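Local atomic coordinates of type IV secretion system protein DotB (Yersinia pseudotuberculosis IP 31758, PDB entry 6GEF), a protein that probably hydrolyses ATP as a hexameric AAA+ ATPase of the GSP E family, serving a type IVb secretion system. Residues E38-L46 / R111-K119; A53-G61 / I140-R151. All blocks are in the same frame, centred on the assembly; numbering follows the deposited sequence.

Overall arrangement
Both contacts belong to the N-terminal part of the subunit, built on an antiparallel six-stranded sheet apart from the mixed sheet whose Gly184-Ser191 loop resembles a P-loop. Contact 2 pairs strands 53-59 and 143-153 in the middle of that sheet; contact 1 lays helix 38-50 across one of its two outermost strands, 108-115. Helix 38-50 and strand 53-59 follow each other in the chain, so the first segments of the two contacts are close in sequence. Their centres are 18 Å apart, yet they touch through Met150: its CE lies 3.7 Å from Phe41 CZ and 3.8 Å from Val45 CG1. Only contact 2 also meets a second subunit.

Contact 1. Residues E38-L46 / R111-K119; sequences EAQFKDTVL and RYEVFHPTK
Tyr112 and Phe41 share their first torsion: both swing their rings away from their backbone nitrogens (chi1 near 180°), which carries the two rings together between strand 111-115 and helix 38-46. The two rings lie obliquely, centroids 5.5 Å apart and planes at 44°, with Phe41 CE2 3.9 Å from Tyr112 CZ. A tyrosine suits this place because its ring packs among apolar groups while the hydroxyl reaches the partly exposed border. There the alkyl chain of Lys42 passes the hydroxyl, and Glu38 OE1 stands at the ring edge, 3.8 Å from Tyr112 CE1. One helical turn apart, these two charges form a salt bridge whose hydrogen bond, Lys42 NZ to Glu38 OE1 at 3.2 Å, is weak, so the long side chains can cover the tyrosine while their charges meet at the border.

Further along, branched aliphatic residues pack against one another: Val45 turns CG2 against both methyls of Val114. Leu46 slides past Val114 in the opposite direction, its CG 3.9 Å from Val114 CG2, and meets Pro117 tip to tip, CD1 to CD at 3.9 Å.

The helix crosses the strand almost at right angles (-81°), their axes 8.8 Å apart at closest. Strand 128-140 hydrogen-bonds to the strand through Phe129 and Val114, Met150 of strand 143-153 also packs against Tyr112, and helix 82-93 adds Ile88 against Phe41 and Trp91 against Glu38.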
loop_
_atom_site.group_PDB
_atom_site.type_symbol
_atom_site.label_atom_id
_atom_site.label_comp_id
_atom_site.label_asym_id
_atom_site.label_seq_id
_atom_site.Cartn_x
_atom_site.Cartn_y
_atom_site.Cartn_z
ATOM N N GLU A 38 6.328 -51.349 -6.345
ATOM C CA GLU A 38 5.356 -50.732 -5.432
ATOM C C GLU A 38 4.687 -51.750 -4.526
ATOM O O GLU A 38 4.146 -51.393 -3.497
ATOM C CB GLU A 38 4.313 -49.955 -6.227
ATOM C CG GLU A 38 3.210 -49.341 -5.407
ATOM C CD GLU A 38 2.323 -48.390 -6.175
ATOM O OE1 GLU A 38 1.223 -48.053 -5.671
ATOM O OE2 GLU A 38 2.707 -47.963 -7.278
ATOM N N ALA A 39 4.701 -53.031 -4.913
ATOM C CA ALA A 39 4.006 -54.054 -4.151
ATOM C C ALA A 39 4.674 -54.266 -2.788
ATOM O O ALA A 39 3.986 -54.451 -1.778
ATOM C CB ALA A 39 3.939 -55.346 -4.933
ATOM N N GLN A 40 6.013 -54.256 -2.744
ATOM C CA GLN A 40 6.719 -54.433 -1.505
ATOM C C GLN A 40 6.762 -53.174 -0.658
ATOM O O GLN A 40 6.902 -53.246 0.570
ATOM C CB GLN A 40 8.138 -54.943 -1.749
ATOM C CG GLN A 40 8.832 -54.288 -2.892
ATOM C CD GLN A 40 10.012 -55.096 -3.436
ATOM O OE1 GLN A 40 10.658 -54.671 -4.394
ATOM N NE2 GLN A 40 10.297 -56.291 -2.825
ATOM N N PHE A 41 6.628 -52.011 -1.263
ATOM C CA PHE A 41 6.317 -50.795 -0.497
ATOM C C PHE A 41 4.942 -50.870 0.155
ATOM O O PHE A 41 4.796 -50.587 1.342
ATOM C CB PHE A 41 6.415 -49.564 -1.403
ATOM C CG PHE A 41 6.116 -48.280 -0.703
ATOM C CD1 PHE A 41 6.798 -47.899 0.449
ATOM C CD2 PHE A 41 5.170 -47.416 -1.207
ATOM C CE1 PHE A 41 6.493 -46.714 1.080
ATOM C CE2 PHE A 41 4.861 -46.213 -0.556
ATOM C CZ PHE A 41 5.523 -45.872 0.576
ATOM N N LYS A 42 3.938 -51.275 -0.605
ATOM C CA LYS A 42 2.595 -51.476 -0.029
ATOM C C LYS A 42 2.636 -52.512 1.098
ATOM O O LYS A 42 1.964 -52.347 2.102
ATOM C CB LYS A 42 1.619 -51.912 -1.128
ATOM C CG LYS A 42 1.417 -50.857 -2.201
ATOM C CD LYS A 42 0.309 -51.263 -3.167
ATOM C CE LYS A 42 -0.440 -50.046 -3.703
ATOM N NZ LYS A 42 -0.988 -50.312 -5.066
ATOM N N ASP A 43 3.439 -53.565 0.926
ATOM C CA ASP A 43 3.611 -54.540 1.990
ATOM C C ASP A 43 4.359 -53.972 3.163
ATOM O O ASP A 43 4.194 -54.449 4.294
ATOM C CB ASP A 43 4.288 -55.808 1.447
ATOM C CG ASP A 43 3.415 -56.542 0.427
ATOM O OD1 ASP A 43 2.321 -56.012 0.029
ATOM O OD2 ASP A 43 3.851 -57.634 0.023
ATOM N N THR A 44 5.231 -52.994 2.937
ATOM C CA THR A 44 5.904 -52.305 4.041
ATOM C C THR A 44 4.913 -51.471 4.826
ATOM O O THR A 44 4.961 -51.462 6.061
ATOM C CB THR A 44 7.070 -51.468 3.507
ATOM O OG1 THR A 44 7.898 -52.284 2.668
ATOM C CG2 THR A 44 7.894 -50.908 4.657
ATOM N N VAL A 45 4.057 -50.722 4.151
ATOM C CA VAL A 45 3.093 -49.886 4.838
ATOM C C VAL A 45 2.065 -50.746 5.513
ATOM O O VAL A 45 1.468 -50.340 6.545
ATOM C CB VAL A 45 2.501 -48.810 3.904
ATOM C CG1 VAL A 45 3.434 -48.543 2.742
ATOM C CG2 VAL A 45 1.132 -49.214 3.442
ATOM N N LEU A 46 1.695 -51.884 4.952
ATOM C CA LEU A 46 0.793 -52.828 5.624
ATOM C C LEU A 46 1.473 -53.482 6.828
ATOM O O LEU A 46 0.820 -53.715 7.844
ATOM C CB LEU A 46 0.285 -53.865 4.640
ATOM C CG LEU A 46 -0.887 -53.448 3.754
ATOM C CD1 LEU A 46 -0.978 -54.432 2.554
ATOM C CD2 LEU A 46 -2.176 -53.429 4.578
ATOM N N ARG A 111 -2.833 -38.127 -1.193
ATOM C CA ARG A 111 -3.279 -39.265 -0.421
ATOM C C ARG A 111 -2.831 -40.558 -1.085
ATOM O O ARG A 111 -2.747 -40.646 -2.310
ATOM C CB ARG A 111 -4.788 -39.240 -0.302
ATOM C CG ARG A 111 -5.319 -38.164 0.679
ATOM C CD ARG A 111 -6.533 -37.431 0.137
ATOM N NE ARG A 111 -6.199 -36.713 -1.093
ATOM C CZ ARG A 111 -5.613 -35.520 -1.155
ATOM N NH1 ARG A 111 -5.362 -34.973 -2.337
ATOM N NH2 ARG A 111 -5.266 -34.900 -0.017
ATOM N N TYR A 112 -2.508 -41.553 -0.269
ATOM C CA TYR A 112 -2.004 -42.832 -0.727
ATOM C C TYR A 112 -2.742 -43.934 0.026
ATOM O O TYR A 112 -2.639 -44.008 1.251
ATOM C CB TYR A 112 -0.497 -42.935 -0.492
ATOM C CG TYR A 112 0.120 -44.250 -0.933
ATOM C CD1 TYR A 112 0.431 -44.484 -2.262
ATOM C CD2 TYR A 112 0.337 -45.275 -0.016
ATOM C CE1 TYR A 112 0.992 -45.679 -2.664
ATOM C CE2 TYR A 112 0.900 -46.469 -0.393
ATOM C CZ TYR A 112 1.217 -46.679 -1.726
ATOM O OH TYR A 112 1.779 -47.870 -2.136
ATOM N N GLU A 113 -3.424 -44.805 -0.720
ATOM C CA GLU A 113 -4.308 -45.803 -0.118
ATOM C C GLU A 113 -3.721 -47.186 -0.303
ATOM O O GLU A 113 -3.163 -47.501 -1.363
ATOM C CB GLU A 113 -5.694 -45.747 -0.773
ATOM C CG GLU A 113 -6.180 -44.373 -1.173
ATOM C CD GLU A 113 -6.658 -43.523 0.016
ATOM O OE1 GLU A 113 -6.866 -42.310 -0.143
ATOM O OE2 GLU A 113 -6.818 -44.086 1.101
ATOM N N VAL A 114 -3.818 -48.006 0.737
ATOM C CA VAL A 114 -3.350 -49.396 0.694
ATOM C C VAL A 114 -4.441 -50.269 1.302
ATOM O O VAL A 114 -5.058 -49.905 2.306
ATOM C CB VAL A 114 -2.003 -49.558 1.470
ATOM C CG1 VAL A 114 -1.178 -48.305 1.419
ATOM C CG2 VAL A 114 -2.240 -49.939 2.904
ATOM N N PHE A 115 -4.600 -51.450 0.732
ATOM C CA PHE A 115 -5.790 -52.291 1.001
ATOM C C PHE A 115 -5.339 -53.522 1.757
ATOM O O PHE A 115 -4.405 -54.223 1.331
ATOM C CB PHE A 115 -6.504 -52.700 -0.303
ATOM C CG PHE A 115 -6.900 -51.546 -1.171
ATOM C CD1 PHE A 115 -5.946 -50.925 -2.006
ATOM C CD2 PHE A 115 -8.190 -51.035 -1.124
ATOM C CE1 PHE A 115 -6.286 -49.818 -2.761
ATOM C CE2 PHE A 115 -8.542 -49.936 -1.904
ATOM C CZ PHE A 115 -7.591 -49.326 -2.725
ATOM N N HIS A 116 -5.975 -53.790 2.886
ATOM C CA HIS A 116 -5.642 -54.970 3.685
ATOM C C HIS A 116 -5.904 -56.247 2.874
ATOM O O HIS A 116 -6.960 -56.386 2.270
ATOM C CB HIS A 116 -6.487 -55.014 4.947
ATOM C CG HIS A 116 -5.857 -55.724 6.097
ATOM N ND1 HIS A 116 -5.241 -56.964 6.009
ATOM C CD2 HIS A 116 -5.732 -55.345 7.390
ATOM C CE1 HIS A 116 -4.771 -57.308 7.191
ATOM N NE2 HIS A 116 -5.038 -56.338 8.044
ATOM N N PRO A 117 -4.905 -57.132 2.748
ATOM C CA PRO A 117 -5.058 -58.265 1.827
ATOM C C PRO A 117 -6.131 -59.240 2.293
ATOM O O PRO A 117 -6.998 -59.641 1.502
ATOM C CB PRO A 117 -3.663 -58.907 1.823
ATOM C CG PRO A 117 -3.065 -58.511 3.136
ATOM C CD PRO A 117 -3.609 -57.141 3.457
ATOM N N THR A 118 -6.064 -59.648 3.562
ATOM C CA THR A 118 -7.031 -60.574 4.123
ATOM C C THR A 118 -7.547 -60.014 5.443
ATOM O O THR A 118 -6.956 -59.071 6.026
ATOM C CB THR A 118 -6.391 -61.958 4.376
ATOM O OG1 THR A 118 -5.467 -61.886 5.466
ATOM C CG2 THR A 118 -5.661 -62.438 3.121
ATOM N N LYS A 119 -8.632 -60.613 5.931
ATOM C CA LYS A 119 -9.061 -60.459 7.316
ATOM C C LYS A 119 -9.357 -59.012 7.709
ATOM O O LYS A 119 -9.409 -58.676 8.891
ATOM C CB LYS A 119 -8.064 -61.144 8.286
ATOM C CG LYS A 119 -7.072 -60.191 8.925
ATOM C CD LYS A 119 -6.737 -60.576 10.357
ATOM C CE LYS A 119 -6.186 -59.382 11.139
ATOM N NZ LYS A 119 -5.477 -58.289 10.396
#

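Contact 2. Residues A53-G61 / I140-R151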
loop_
_atom_site.group_PDB
_atom_site.type_symbol
_atom_site.label_atom_id
_atom_site.label_comp_id
_atom_site.label_asym_id
_atom_site.label_seq_id
_atom_site.Cartn_x
_atom_site.Cartn_y
_atom_site.Cartn_z
ATOM N N ALA A 53 1.255 -47.998 13.435
ATOM C CA ALA A 53 2.079 -46.798 13.298
ATOM C C ALA A 53 1.224 -45.645 12.806
ATOM O O ALA A 53 0.436 -45.794 11.881
ATOM C CB ALA A 53 3.226 -47.045 12.335
ATOM N N SER A 54 1.367 -44.481 13.434
ATOM C CA SER A 54 0.670 -43.289 13.001
ATOM C C SER A 54 1.316 -42.685 11.761
ATOM O O SER A 54 0.625 -42.232 10.847
ATOM C CB SER A 54 0.595 -42.272 14.134
ATOM O OG SER A 54 1.844 -42.091 14.734
ATOM N N ASP A 55 2.624 -42.674 11.706
ATOM C CA ASP A 55 3.371 -41.989 10.644
ATOM C C ASP A 55 4.507 -42.887 10.177
ATOM O O ASP A 55 5.102 -43.608 10.964
ATOM C CB ASP A 55 3.970 -40.639 11.122
ATOM C CG ASP A 55 2.995 -39.816 11.953
ATOM O OD1 ASP A 55 2.800 -40.161 13.140
ATOM O OD2 ASP A 55 2.376 -38.893 11.396
ATOM N N ILE A 56 4.781 -42.841 8.886
ATOM C CA ILE A 56 5.870 -43.574 8.265
ATOM C C ILE A 56 6.734 -42.567 7.500
ATOM O O ILE A 56 6.225 -41.689 6.800
ATOM C CB ILE A 56 5.368 -44.680 7.311
ATOM C CG1 ILE A 56 6.516 -45.122 6.389
ATOM C CG2 ILE A 56 4.209 -44.242 6.519
ATOM C CD1 ILE A 56 6.121 -46.166 5.371
ATOM N N ILE A 57 8.039 -42.680 7.679
ATOM C CA ILE A 57 9.009 -41.770 7.113
ATOM C C ILE A 57 9.924 -42.546 6.202
ATOM O O ILE A 57 10.576 -43.495 6.638
ATOM C CB ILE A 57 9.833 -41.046 8.233
ATOM C CG1 ILE A 57 8.883 -40.490 9.290
ATOM C CG2 ILE A 57 10.657 -39.936 7.632
ATOM C CD1 ILE A 57 9.594 -39.690 10.350
ATOM N N ILE A 58 10.002 -42.123 4.952
ATOM C CA ILE A 58 10.959 -42.652 3.977
ATOM C C ILE A 58 11.940 -41.543 3.653
ATOM O O ILE A 58 11.561 -40.526 3.078
ATOM C CB ILE A 58 10.260 -43.161 2.711
ATOM C CG1 ILE A 58 9.110 -44.114 3.058
ATOM C CG2 ILE A 58 11.248 -43.824 1.787
ATOM C CD1 ILE A 58 7.855 -43.456 3.573
ATOM N N LYS A 59 13.195 -41.742 4.042
ATOM C CA LYS A 59 14.274 -40.819 3.675
ATOM C C LYS A 59 15.492 -41.628 3.276
ATOM O O LYS A 59 15.746 -42.702 3.812
ATOM C CB LYS A 59 14.624 -39.884 4.834
ATOM C CG LYS A 59 15.491 -38.723 4.429
ATOM C CD LYS A 59 15.948 -37.939 5.676
ATOM C CE LYS A 59 17.196 -38.549 6.299
ATOM N NZ LYS A 59 18.141 -37.455 6.736
ATOM N N GLN A 60 16.250 -41.086 2.324
ATOM C CA GLN A 60 17.550 -41.648 1.964
ATOM C C GLN A 60 18.466 -41.787 3.209
ATOM O O GLN A 60 18.314 -41.010 4.172
ATOM C CB GLN A 60 18.238 -40.778 0.938
ATOM C CG GLN A 60 19.323 -41.483 0.152
ATOM C CD GLN A 60 20.649 -41.637 0.928
ATOM O OE1 GLN A 60 20.857 -41.051 1.999
ATOM N NE2 GLN A 60 21.518 -42.440 0.402
ATOM N N GLY A 61 19.279 -42.800 3.210
ATOM C CA GLY A 61 20.273 -42.969 4.244
ATOM C C GLY A 61 19.768 -43.555 5.532
ATOM O O GLY A 61 20.592 -43.889 6.402
ATOM N N ILE A 140 20.912 -34.343 1.393
ATOM C CA ILE A 140 21.664 -35.430 2.020
ATOM C C ILE A 140 22.889 -35.719 1.165
ATOM O O ILE A 140 22.817 -35.684 -0.078
ATOM C CB ILE A 140 20.782 -36.693 2.131
ATOM C CG1 ILE A 140 19.453 -36.389 2.805
ATOM C CG2 ILE A 140 21.548 -37.796 2.886
ATOM C CD1 ILE A 140 18.681 -37.586 3.270
ATOM N N GLN A 141 24.015 -35.976 1.817
ATOM C CA GLN A 141 25.250 -36.381 1.129
ATOM C C GLN A 141 25.522 -35.492 -0.082
ATOM O O GLN A 141 25.925 -35.961 -1.141
ATOM C CB GLN A 141 25.194 -37.876 0.675
ATOM C CG GLN A 141 24.794 -38.855 1.748
ATOM C CD GLN A 141 25.836 -39.109 2.799
ATOM O OE1 GLN A 141 26.881 -38.443 2.883
ATOM N NE2 GLN A 141 25.550 -40.090 3.635
ATOM N N GLY A 142 25.306 -34.201 0.071
ATOM C CA GLY A 142 25.677 -33.225 -0.926
ATOM C C GLY A 142 24.711 -33.051 -2.078
ATOM O O GLY A 142 25.035 -32.350 -3.030
ATOM N N LYS A 143 23.541 -33.656 -2.008
ATOM C CA LYS A 143 22.600 -33.648 -3.129
ATOM C C LYS A 143 21.179 -33.521 -2.608
ATOM O O LYS A 143 20.892 -33.919 -1.483
ATOM C CB LYS A 143 22.711 -34.936 -3.991
ATOM C CG LYS A 143 24.108 -35.168 -4.533
ATOM C CD LYS A 143 24.165 -35.666 -5.962
ATOM C CE LYS A 143 25.613 -35.563 -6.444
ATOM N NZ LYS A 143 25.794 -35.815 -7.910
ATOM N N THR A 144 20.308 -32.971 -3.440
ATOM C CA THR A 144 18.914 -32.800 -3.084
ATOM C C THR A 144 18.155 -34.103 -3.314
ATOM O O THR A 144 18.206 -34.689 -4.410
ATOM C CB THR A 144 18.278 -31.695 -3.929
ATOM O OG1 THR A 144 18.317 -32.054 -5.295
ATOM C CG2 THR A 144 19.038 -30.384 -3.773
ATOM N N THR A 145 17.501 -34.596 -2.269
ATOM C CA THR A 145 16.618 -35.738 -2.358
ATOM C C THR A 145 15.228 -35.346 -1.860
ATOM O O THR A 145 14.977 -34.230 -1.456
ATOM C CB THR A 145 17.185 -36.935 -1.559
ATOM O OG1 THR A 145 16.120 -37.838 -1.226
ATOM C CG2 THR A 145 17.847 -36.452 -0.272
ATOM N N ALA A 146 14.321 -36.319 -1.904
ATOM C CA ALA A 146 13.016 -36.208 -1.268
ATOM C C ALA A 146 13.040 -36.841 0.123
ATOM O O ALA A 146 13.792 -37.764 0.390
ATOM C CB ALA A 146 11.974 -36.901 -2.146
ATOM N N GLU A 147 12.203 -36.306 0.977
ATOM C CA GLU A 147 11.724 -37.030 2.175
ATOM C C GLU A 147 10.220 -37.194 2.056
ATOM O O GLU A 147 9.511 -36.235 1.737
ATOM C CB GLU A 147 12.071 -36.257 3.459
ATOM C CG GLU A 147 12.659 -37.137 4.548
ATOM C CD GLU A 147 11.813 -37.166 5.789
ATOM O OE1 GLU A 147 11.396 -36.077 6.252
ATOM O OE2 GLU A 147 11.588 -38.271 6.323
ATOM N N ILE A 148 9.745 -38.397 2.325
ATOM C CA ILE A 148 8.321 -38.721 2.284
ATOM C C ILE A 148 7.848 -38.969 3.711
ATOM O O ILE A 148 8.497 -39.701 4.474
ATOM C CB ILE A 148 8.040 -39.955 1.407
ATOM C CG1 ILE A 148 8.535 -39.723 -0.023
ATOM C CG2 ILE A 148 6.570 -40.276 1.402
ATOM C CD1 ILE A 148 9.263 -40.929 -0.611
ATOM N N VAL A 149 6.728 -38.348 4.070
ATOM C CA VAL A 149 6.040 -38.610 5.319
ATOM C C VAL A 149 4.599 -38.958 5.028
ATOM O O VAL A 149 3.905 -38.218 4.346
ATOM C CB VAL A 149 6.118 -37.381 6.259
ATOM C CG1 VAL A 149 5.419 -37.669 7.575
ATOM C CG2 VAL A 149 7.576 -37.033 6.554
ATOM N N MET A 150 4.160 -40.106 5.528
ATOM C CA MET A 150 2.791 -40.586 5.358
ATOM C C MET A 150 2.133 -40.675 6.722
ATOM O O MET A 150 2.671 -41.289 7.638
ATOM C CB MET A 150 2.764 -41.967 4.690
ATOM C CG MET A 150 3.697 -42.084 3.489
ATOM S SD MET A 150 3.122 -43.394 2.341
ATOM C CE MET A 150 3.410 -44.789 3.368
ATOM N N ARG A 151 0.950 -40.056 6.842
ATOM C CA ARG A 151 0.225 -39.989 8.102
ATOM C C ARG A 151 -1.073 -40.754 7.937
ATOM O O ARG A 151 -1.970 -40.319 7.183
ATOM C CB ARG A 151 -0.052 -38.520 8.494
ATOM C CG ARG A 151 1.213 -37.777 8.928
ATOM C CD ARG A 151 1.164 -36.288 8.638
ATOM N NE ARG A 151 0.986 -36.007 7.207
ATOM C CZ ARG A 151 0.256 -35.005 6.719
ATOM N NH1 ARG A 151 -0.414 -34.164 7.543
ATOM N NH2 ARG A 151 0.214 -34.835 5.391
#
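Ile56 and Met150 lie side by side on the face of the sheet that helix 82-93 covers and point the same way, with Ile56 CG2 3.3 Å from Met150 CB. The flexible thioether of Met150 bends at its last torsion (chi3 -68°), which folds CE back over Ile56, 3.6 Å from its CD1. Next along this face Ile58 crosses Ile148, CD1 to CG2 at 4.1 Å; beta-branched residues favour the extended backbone. Ile64, Ile85 and Ile88 continue this apolar packing from a loop and helix 82-93.

Between the side chains, four backbone bonds join the strands in two hydrogen-bonded pairs, Ile56 with Met150 and Ile58 with Ile148. The straightest, from Ile148 N to Ile58 O, is 2.9 Å long with an angle of 178°, and the other three are of similar length.

The other face carries Asp55, Ile57 and Lys59 beside Arg151, Val149 and Glu147, and it turns to a second subunit. Lys59 lays its aliphatic part against Ile140, CE to CD1 at 3.5 Å, while its NZ donates to the Ile233 carbonyl oxygen of that subunit. Glu147 OE1 forms a salt bridge with Arg255 of the same neighbour, giving the buried carboxylate an opposite charge.

At the far end Gln141 and Gly142, both with positive phi, form the type I' turn from Ile140 to Lys143 that links strands 128-140 and 143-153 in a beta hairpin; glycine takes such a backbone easily. The whole is a central antiparallel pair between a helix and a subunit interface, consistent with the N-terminal domain of a hexameric secretion ATPase.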